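Local coordinates for L-threonine dehydrogenase (Flavobacterium frigidimaris, PDB 2YY7), which binds NAD in a Rossmann-type fold and probably oxidises L-threonine at its 3-hydroxyl, as a member of the NAD-dependent epimerase/dehydratase family, at residues K85-A90 / S140-I145; G182-Y187 / Q273-S278. All coordinates share one frame; numbering follows the deposited sequence.

Contact 1. Residues K85-A90 / S140-I145; sequences KNPAFA and STVYGI. With NAD (nicotinamide-adenine-dinucleotide), chain E.
V142 pushes both of its methyls against the first turn of the helix that starts at P87. Its CG2 approaches the proline ring at 3.5 Å from P87 CB, with P87 CG a little farther off, and the two side chains meet at about a right angle. The other branch, anti to the backbone N (chi1 174°), lies over the backbone of the same proline, CG1 standing 3.6 Å from P87 O, and reaches on to A90 CB at 4.1 Å. The close packing is therefore one valine spread over one turn, P87 to A90, and its side-chain contacts are apolar. An alanine here would remove both methyls and is likely to open a gap beside P87 and A90, leaving the two helix starts less firmly set against each other.

The opposite side of the 85-90 turn is loose: N86 and A88 direct their side chains away from V142 and are exposed. N86 is the N-cap, its OD1 accepting from F89 N at 3.2 Å with the donor 52° out of the carbonyl plane. T141 caps the other helix through a shorter hydrogen bond, G144 N to T141 OG1 at 2.9 Å, and both caps are equally straight (163° at the hydrogen).

One residue beyond V142, Y143 leaves the interface: with its CG anti to the backbone N, the ring extends toward the cofactor, and its OH is hydrogen-bonded to NAD O2D, 2.6 Å away in the ring plane. The contact thus joins the N-terminal ends of helices 87-106 and 142-161. E84, at the end of helix 80-85, accepts from V142 N, while Y161 and Y156 of the second subunit pack on P87 and V142.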
ATOM      1  N   LYS A  85      -1.359 -15.994   9.760  1.00 14.23           N
ATOM      2  CA  LYS A  85      -2.178 -16.678  10.746  1.00 15.24           C
ATOM      3  C   LYS A  85      -3.090 -15.704  11.494  1.00 15.81           C
ATOM      4  O   LYS A  85      -4.070 -16.117  12.116  1.00 16.67           O
ATOM      5  CB  LYS A  85      -1.289 -17.457  11.721  1.00 14.58           C
ATOM      6  CG  LYS A  85      -0.560 -18.634  11.066  1.00 13.21           C
ATOM      7  CD  LYS A  85       0.202 -19.459  12.101  1.00 16.79           C
ATOM      8  CE  LYS A  85       0.945 -20.616  11.452  1.00 20.41           C
ATOM      9  NZ  LYS A  85       1.780 -21.351  12.444  1.00 18.43           N
ATOM     10  N   ASN A  86      -2.770 -14.412  11.438  1.00 15.48           N
ATOM     11  CA  ASN A  86      -3.611 -13.399  12.081  1.00 17.02           C
ATOM     12  C   ASN A  86      -3.482 -12.064  11.351  1.00 16.23           C
ATOM     13  O   ASN A  86      -2.831 -11.134  11.838  1.00 15.46           O
ATOM     14  CB  ASN A  86      -3.242 -13.213  13.553  1.00 17.74           C
ATOM     15  CG  ASN A  86      -4.361 -12.542  14.351  1.00 19.95           C
ATOM     16  OD1 ASN A  86      -5.125 -11.733  13.815  1.00 17.61           O
ATOM     17  ND2 ASN A  86      -4.453 -12.870  15.638  1.00 21.77           N
ATOM     18  N   PRO A  87      -4.116 -11.956  10.172  1.00 16.16           N
ATOM     19  CA  PRO A  87      -4.116 -10.770   9.310  1.00 15.92           C
ATOM     20  C   PRO A  87      -4.521  -9.477  10.008  1.00 15.23           C
ATOM     21  O   PRO A  87      -3.846  -8.456   9.884  1.00 14.73           O
ATOM     22  CB  PRO A  87      -5.104 -11.147   8.201  1.00 16.26           C
ATOM     23  CG  PRO A  87      -4.995 -12.634   8.135  1.00 16.23           C
ATOM     24  CD  PRO A  87      -4.977 -13.006   9.598  1.00 16.03           C
ATOM     25  N   ALA A  88      -5.641  -9.523  10.725  1.00 15.39           N
ATOM     26  CA  ALA A  88      -6.154  -8.354  11.429  1.00 14.84           C
ATOM     27  C   ALA A  88      -5.149  -7.776  12.420  1.00 15.16           C
ATOM     28  O   ALA A  88      -4.852  -6.580  12.388  1.00 13.90           O
ATOM     29  CB  ALA A  88      -7.460  -8.709  12.157  1.00 15.93           C
ATOM     30  N   PHE A  89      -4.623  -8.620  13.301  1.00 15.33           N
ATOM     31  CA  PHE A  89      -3.669  -8.147  14.296  1.00 15.59           C
ATOM     32  C   PHE A  89      -2.361  -7.670  13.667  1.00 14.15           C
ATOM     33  O   PHE A  89      -1.794  -6.670  14.098  1.00 14.01           O
ATOM     34  CB  PHE A  89      -3.383  -9.238  15.332  1.00 16.36           C
ATOM     35  CG  PHE A  89      -2.562  -8.755  16.494  1.00 19.19           C
ATOM     36  CD1 PHE A  89      -1.181  -8.658  16.395  1.00 17.77           C
ATOM     37  CD2 PHE A  89      -3.178  -8.332  17.664  1.00 23.50           C
ATOM     38  CE1 PHE A  89      -0.423  -8.139  17.446  1.00 22.84           C
ATOM     39  CE2 PHE A  89      -2.430  -7.811  18.721  1.00 24.97           C
ATOM     40  CZ  PHE A  89      -1.049  -7.714  18.608  1.00 21.20           C
ATOM     41  N   ALA A  90      -1.890  -8.382  12.646  1.00 12.37           N
ATOM     42  CA  ALA A  90      -0.653  -8.012  11.968  1.00 11.39           C
ATOM     43  C   ALA A  90      -0.779  -6.621  11.350  1.00 10.38           C
ATOM     44  O   ALA A  90       0.109  -5.775  11.504  1.00 10.39           O
ATOM     45  CB  ALA A  90      -0.320  -9.036  10.891  1.00 11.48           C
ATOM     46  N   SER A 140       1.363 -10.222  -2.093  1.00 10.27           N
ATOM     47  CA  SER A 140       0.218 -11.102  -1.919  1.00 10.61           C
ATOM     48  C   SER A 140       0.001 -11.544  -0.467  1.00 10.34           C
ATOM     49  O   SER A 140      -0.900 -12.331  -0.189  1.00  9.18           O
ATOM     50  CB  SER A 140       0.373 -12.329  -2.818  1.00 10.51           C
ATOM     51  OG  SER A 140       1.603 -12.977  -2.566  1.00 14.50           O
ATOM     52  N   THR A 141       0.825 -11.044   0.454  1.00  9.51           N
ATOM     53  CA  THR A 141       0.682 -11.389   1.873  1.00  9.35           C
ATOM     54  C   THR A 141       0.303 -10.163   2.697  1.00  9.03           C
ATOM     55  O   THR A 141       0.579  -9.033   2.295  1.00  9.06           O
ATOM     56  CB  THR A 141       1.992 -11.949   2.464  1.00  7.84           C
ATOM     57  OG1 THR A 141       2.996 -10.923   2.478  1.00 10.45           O
ATOM     58  CG2 THR A 141       2.485 -13.122   1.633  1.00  7.99           C
ATOM     59  N   VAL A 142      -0.335 -10.390   3.842  1.00  8.93           N
ATOM     60  CA  VAL A 142      -0.722  -9.301   4.743  1.00  9.97           C
ATOM     61  C   VAL A 142       0.538  -8.520   5.107  1.00  9.83           C
ATOM     62  O   VAL A 142       0.548  -7.289   5.107  1.00  8.46           O
ATOM     63  CB  VAL A 142      -1.344  -9.845   6.066  1.00  9.88           C
ATOM     64  CG1 VAL A 142      -1.592  -8.700   7.044  1.00 14.68           C
ATOM     65  CG2 VAL A 142      -2.644 -10.576   5.776  1.00  9.94           C
ATOM     66  N   TYR A 143       1.598  -9.259   5.420  1.00  9.51           N
ATOM     67  CA  TYR A 143       2.879  -8.670   5.803  1.00  9.79           C
ATOM     68  C   TYR A 143       3.397  -7.720   4.726  1.00 10.28           C
ATOM     69  O   TYR A 143       3.675  -6.550   5.004  1.00 11.45           O
ATOM     70  CB  TYR A 143       3.889  -9.787   6.048  1.00  9.59           C
ATOM     71  CG  TYR A 143       5.294  -9.354   6.397  1.00  9.25           C
ATOM     72  CD1 TYR A 143       5.582  -8.733   7.616  1.00  6.63           C
ATOM     73  CD2 TYR A 143       6.355  -9.658   5.548  1.00  8.70           C
ATOM     74  CE1 TYR A 143       6.913  -8.435   7.984  1.00  7.34           C
ATOM     75  CE2 TYR A 143       7.673  -9.373   5.898  1.00  7.10           C
ATOM     76  CZ  TYR A 143       7.949  -8.768   7.116  1.00  7.89           C
ATOM     77  OH  TYR A 143       9.265  -8.537   7.457  1.00  9.55           O
ATOM     78  N   GLY A 144       3.518  -8.226   3.498  1.00 10.09           N
ATOM     79  CA  GLY A 144       4.004  -7.405   2.400  1.00  9.05           C
ATOM     80  C   GLY A 144       3.177  -6.149   2.188  1.00  9.51           C
ATOM     81  O   GLY A 144       3.713  -5.083   1.887  1.00  8.92           O
ATOM     82  N   ILE A 145       1.861  -6.274   2.336  1.00  9.60           N
ATOM     83  CA  ILE A 145       0.969  -5.131   2.164  1.00  9.58           C
ATOM     84  C   ILE A 145       1.269  -4.075   3.225  1.00  8.96           C
ATOM     85  O   ILE A 145       1.290  -2.872   2.926  1.00  8.48           O
ATOM     86  CB  ILE A 145      -0.517  -5.562   2.268  1.00 10.02           C
ATOM     87  CG1 ILE A 145      -0.829  -6.592   1.171  1.00  9.44           C
ATOM     88  CG2 ILE A 145      -1.435  -4.339   2.132  1.00  8.64           C
ATOM     89  CD1 ILE A 145      -2.228  -7.171   1.249  1.00 10.24           C
TER
HETATM   90  PA  NAD E3001      11.058 -10.859  15.748  1.00  9.94           P
HETATM   91  O1A NAD E3001      12.171 -11.815  16.007  1.00 10.01           O
HETATM   92  O2A NAD E3001       9.716 -11.472  15.572  1.00 10.53           O
HETATM   93  O5B NAD E3001      11.061  -9.688  16.813  1.00  8.58           O
HETATM   94  C5B NAD E3001       9.937  -8.882  17.018  1.00  3.91           C
HETATM   95  C4B NAD E3001       9.966  -8.339  18.426  1.00  5.99           C
HETATM   96  O4B NAD E3001       8.914  -7.379  18.540  1.00  7.54           O
HETATM   97  C3B NAD E3001       9.733  -9.447  19.480  1.00  7.81           C
HETATM   98  O3B NAD E3001      10.759  -9.443  20.488  1.00  8.85           O
HETATM   99  C2B NAD E3001       8.327  -9.133  20.006  1.00  7.51           C
HETATM  100  O2B NAD E3001       8.159  -9.502  21.364  1.00  8.79           O
HETATM  101  C1B NAD E3001       8.245  -7.616  19.777  1.00  8.55           C
HETATM  102  N9A NAD E3001       6.864  -7.113  19.781  1.00  8.89           N
HETATM  103  C8A NAD E3001       5.764  -7.711  19.167  1.00 10.09           C
HETATM  104  N7A NAD E3001       4.686  -6.957  19.423  1.00  8.19           N
HETATM  105  C5A NAD E3001       5.095  -5.900  20.159  1.00  9.44           C
HETATM  106  C6A NAD E3001       4.390  -4.846  20.719  1.00  8.67           C
HETATM  107  N6A NAD E3001       3.079  -4.794  20.626  1.00  7.69           N
HETATM  108  N1A NAD E3001       5.064  -3.912  21.461  1.00  8.28           N
HETATM  109  C2A NAD E3001       6.434  -4.004  21.656  1.00  9.67           C
HETATM  110  N3A NAD E3001       7.150  -5.063  21.131  1.00  8.46           N
HETATM  111  C4A NAD E3001       6.460  -5.995  20.397  1.00  7.80           C
HETATM  112  O3  NAD E3001      11.336 -10.090  14.366  1.00  9.50           O
HETATM  113  PN  NAD E3001      12.749  -9.652  13.698  1.00  9.35           P
HETATM  114  O1N NAD E3001      13.702  -9.078  14.706  1.00  7.46           O
HETATM  115  O2N NAD E3001      13.121 -10.759  12.776  1.00 14.18           O
HETATM  116  O5D NAD E3001      12.261  -8.433  12.743  1.00  8.59           O
HETATM  117  C5D NAD E3001      12.309  -7.074  13.203  1.00  7.19           C
HETATM  118  C4D NAD E3001      11.873  -6.143  12.038  1.00  6.92           C
HETATM  119  O4D NAD E3001      12.640  -6.425  10.881  1.00  6.26           O
HETATM  120  C3D NAD E3001      10.418  -6.344  11.604  1.00  9.06           C
HETATM  121  O3D NAD E3001       9.895  -5.090  11.176  1.00 10.26           O
HETATM  122  C2D NAD E3001      10.531  -7.228  10.384  1.00  9.11           C
HETATM  123  O2D NAD E3001       9.355  -7.094   9.621  1.00 10.15           O
HETATM  124  C1D NAD E3001      11.814  -6.712   9.732  1.00  6.43           C
HETATM  125  N1N NAD E3001      12.384  -7.748   8.840  1.00  6.65           N
HETATM  126  C2N NAD E3001      12.929  -8.895   9.380  1.00  5.39           C
HETATM  127  C3N NAD E3001      13.461  -9.863   8.534  1.00  7.35           C
HETATM  128  C7N NAD E3001      14.167 -11.067   9.095  1.00  7.03           C
HETATM  129  O7N NAD E3001      14.587 -11.996   8.158  1.00  9.20           O
HETATM  130  N7N NAD E3001      14.335 -11.256  10.417  1.00 11.22           N
HETATM  131  C4N NAD E3001      13.421  -9.683   7.138  1.00  5.97           C
HETATM  132  C5N NAD E3001      12.890  -8.504   6.608  1.00  4.61           C
HETATM  133  C6N NAD E3001      12.355  -7.553   7.454  1.00  2.20           C

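Contact 2. Residues G182-Y187 / Q273-S278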
ATOM      1  N   GLY A 182       9.334 -16.137  12.698  1.00 13.74           N
ATOM      2  CA  GLY A 182       8.302 -16.674  11.833  1.00 14.84           C
ATOM      3  C   GLY A 182       8.257 -16.062  10.450  1.00 15.07           C
ATOM      4  O   GLY A 182       7.184 -15.751   9.939  1.00 15.92           O
ATOM      5  N   GLY A 183       9.424 -15.878   9.847  1.00 15.39           N
ATOM      6  CA  GLY A 183       9.481 -15.330   8.505  1.00 15.60           C
ATOM      7  C   GLY A 183       9.437 -16.512   7.556  1.00 15.63           C
ATOM      8  O   GLY A 183       9.427 -17.658   8.005  1.00 17.05           O
ATOM      9  N   THR A 184       9.413 -16.252   6.256  1.00 13.96           N
ATOM     10  CA  THR A 184       9.367 -17.334   5.276  1.00 13.02           C
ATOM     11  C   THR A 184      10.763 -17.882   4.993  1.00 12.89           C
ATOM     12  O   THR A 184      10.918 -18.976   4.450  1.00 12.97           O
ATOM     13  CB  THR A 184       8.735 -16.846   3.956  1.00 12.98           C
ATOM     14  OG1 THR A 184       7.408 -16.372   4.211  1.00 11.98           O
ATOM     15  CG2 THR A 184       8.673 -17.968   2.948  1.00 12.56           C
ATOM     16  N   THR A 185      11.780 -17.116   5.375  1.00 12.34           N
ATOM     17  CA  THR A 185      13.168 -17.501   5.159  1.00 11.66           C
ATOM     18  C   THR A 185      13.797 -18.172   6.380  1.00 12.08           C
ATOM     19  O   THR A 185      14.987 -18.491   6.378  1.00 11.71           O
ATOM     20  CB  THR A 185      14.009 -16.261   4.788  1.00 12.18           C
ATOM     21  OG1 THR A 185      13.803 -15.231   5.764  1.00 10.62           O
ATOM     22  CG2 THR A 185      13.600 -15.727   3.423  1.00  9.77           C
ATOM     23  N   ASP A 186      12.998 -18.398   7.418  1.00 11.73           N
ATOM     24  CA  ASP A 186      13.496 -18.999   8.652  1.00 11.97           C
ATOM     25  C   ASP A 186      14.178 -20.361   8.499  1.00 12.07           C
ATOM     26  O   ASP A 186      14.932 -20.774   9.381  1.00 11.94           O
ATOM     27  CB  ASP A 186      12.361 -19.100   9.674  1.00 12.34           C
ATOM     28  CG  ASP A 186      11.866 -17.735  10.143  1.00 15.87           C
ATOM     29  OD1 ASP A 186      12.302 -16.701   9.587  1.00 20.38           O
ATOM     30  OD2 ASP A 186      11.039 -17.697  11.072  1.00 14.97           O
ATOM     31  N   TYR A 187      13.933 -21.055   7.390  1.00 11.56           N
ATOM     32  CA  TYR A 187      14.556 -22.364   7.193  1.00 11.54           C
ATOM     33  C   TYR A 187      16.080 -22.249   7.156  1.00 11.09           C
ATOM     34  O   TYR A 187      16.781 -23.191   7.520  1.00 10.25           O
ATOM     35  CB  TYR A 187      14.076 -23.024   5.891  1.00 11.24           C
ATOM     36  CG  TYR A 187      14.943 -22.709   4.692  1.00 12.10           C
ATOM     37  CD1 TYR A 187      14.684 -21.601   3.886  1.00 12.97           C
ATOM     38  CD2 TYR A 187      16.061 -23.494   4.391  1.00 14.05           C
ATOM     39  CE1 TYR A 187      15.519 -21.280   2.807  1.00 11.06           C
ATOM     40  CE2 TYR A 187      16.904 -23.177   3.323  1.00 11.93           C
ATOM     41  CZ  TYR A 187      16.624 -22.070   2.538  1.00 14.01           C
ATOM     42  OH  TYR A 187      17.464 -21.745   1.493  1.00 12.32           O
ATOM     43  N   GLN A 273       5.727 -22.042   1.183  1.00 12.53           N
ATOM     44  CA  GLN A 273       6.249 -22.137  -0.180  1.00 12.37           C
ATOM     45  C   GLN A 273       5.526 -21.150  -1.098  1.00 12.84           C
ATOM     46  O   GLN A 273       6.117 -20.586  -2.027  1.00 11.68           O
ATOM     47  CB  GLN A 273       6.043 -23.552  -0.732  1.00 13.53           C
ATOM     48  CG  GLN A 273       6.582 -23.734  -2.150  1.00 13.38           C
ATOM     49  CD  GLN A 273       8.093 -23.721  -2.187  1.00 12.42           C
ATOM     50  OE1 GLN A 273       8.711 -23.043  -3.015  1.00 16.72           O
ATOM     51  NE2 GLN A 273       8.705 -24.479  -1.287  1.00 12.50           N
ATOM     52  N   LYS A 274       4.235 -20.958  -0.840  1.00 12.84           N
ATOM     53  CA  LYS A 274       3.422 -20.054  -1.646  1.00 14.14           C
ATOM     54  C   LYS A 274       3.863 -18.606  -1.456  1.00 12.92           C
ATOM     55  O   LYS A 274       3.758 -17.792  -2.371  1.00 14.07           O
ATOM     56  CB  LYS A 274       1.941 -20.221  -1.287  1.00 13.11           C
ATOM     57  CG  LYS A 274       1.386 -21.605  -1.652  1.00 16.95           C
ATOM     58  CD  LYS A 274      -0.097 -21.758  -1.326  1.00 16.88           C
ATOM     59  CE  LYS A 274      -0.364 -21.717   0.174  1.00 18.97           C
ATOM     60  NZ  LYS A 274      -1.806 -21.995   0.480  1.00 20.03           N
ATOM     61  N   ILE A 275       4.352 -18.284  -0.264  1.00 12.57           N
ATOM     62  CA  ILE A 275       4.822 -16.932   0.006  1.00 10.66           C
ATOM     63  C   ILE A 275       6.131 -16.743  -0.754  1.00 10.89           C
ATOM     64  O   ILE A 275       6.305 -15.767  -1.487  1.00 10.03           O
ATOM     65  CB  ILE A 275       5.092 -16.708   1.515  1.00 10.54           C
ATOM     66  CG1 ILE A 275       3.800 -16.893   2.317  1.00  9.00           C
ATOM     67  CG2 ILE A 275       5.678 -15.320   1.734  1.00 11.55           C
ATOM     68  CD1 ILE A 275       3.961 -16.704   3.812  1.00 10.24           C
ATOM     69  N   ALA A 276       7.051 -17.686  -0.566  1.00 10.30           N
ATOM     70  CA  ALA A 276       8.352 -17.646  -1.225  1.00 10.97           C
ATOM     71  C   ALA A 276       8.234 -17.540  -2.745  1.00 11.30           C
ATOM     72  O   ALA A 276       8.981 -16.792  -3.377  1.00 12.07           O
ATOM     73  CB  ALA A 276       9.163 -18.884  -0.851  1.00 10.19           C
ATOM     74  N   ASP A 277       7.309 -18.291  -3.334  1.00 11.38           N
ATOM     75  CA  ASP A 277       7.134 -18.252  -4.782  1.00 12.78           C
ATOM     76  C   ASP A 277       6.668 -16.886  -5.286  1.00 12.64           C
ATOM     77  O   ASP A 277       6.796 -16.590  -6.470  1.00 13.06           O
ATOM     78  CB  ASP A 277       6.150 -19.330  -5.249  1.00 13.38           C
ATOM     79  CG  ASP A 277       6.692 -20.744  -5.061  1.00 16.44           C
ATOM     80  OD1 ASP A 277       7.925 -20.934  -5.131  1.00 19.49           O
ATOM     81  OD2 ASP A 277       5.880 -21.666  -4.858  1.00 19.62           O
ATOM     82  N   SER A 278       6.134 -16.050  -4.396  1.00 12.35           N
ATOM     83  CA  SER A 278       5.682 -14.725  -4.810  1.00 11.76           C
ATOM     84  C   SER A 278       6.790 -13.677  -4.661  1.00 12.63           C
ATOM     85  O   SER A 278       6.586 -12.506  -4.988  1.00 12.44           O
ATOM     86  CB  SER A 278       4.455 -14.290  -4.006  1.00 11.32           C
ATOM     87  OG  SER A 278       4.820 -13.840  -2.715  1.00 10.26           O
TER
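T184 meets I275 and A276 through two different branches of its side chain. OG1 is the nearer, 3.2 Å from I275 CG2 and 3.5 Å from I275 CD1, so that the hydroxyl sits against two methyls of the isoleucine. CG2 takes the other direction: anti to the T184 backbone N (OG1 chi1 -59°), it faces A276, lying 3.9 Å from A276 CB and equally far from A276 N.

Behind this first shell, each segment is braced by bonds within itself. In the loop, D186 turns its carboxylate back on the glycines, OD2 accepting weak bonds from G182 N at 2.8 Å and G183 N at 2.7 Å. The positive phi of G182 (103°) would press a CB against the preceding carbonyl, so the bend calls for glycine. Across the contact, I275 O receives two donors from S278: the backbone N, and the hydroxyl OG at 2.7 Å, in the carbonyl plane on a lone pair. These bonds tie the chain beyond A276 back to the helical turn.

Farther out, M211 of strand 211-215 packs on A276, and W279 on T184. The hydroxyl of T184 finds its polar partner in S80, to which OG1 is hydrogen-bonded. A buried polar atom is thus satisfied from outside the pair, and what I275 and A276 offer T184 is purely van der Waals contact.

Both segments of contact 1 precede those of contact 2 along the chain, yet their centres lie only 13 Å apart and they meet directly: T141 CG2 is 3.9 Å from I275 CG2, and S140 OG forms a weak hydrogen bond with S278 OG. Contact 1 pairs the starts of helices 87-106 and 142-161 beside the parallel Rossmann sheet. Contact 2 joins the loop between strand 164-174 and helix 187-197 to the short helix 272-276. Helix 80-85 borders both, its S80 touching Y143 and bonding to T184. The loop passes near the nicotinamide end of the NAD site, the side chain of T184 about 9 Å from the cofactor, and helix 272-276 lies behind it.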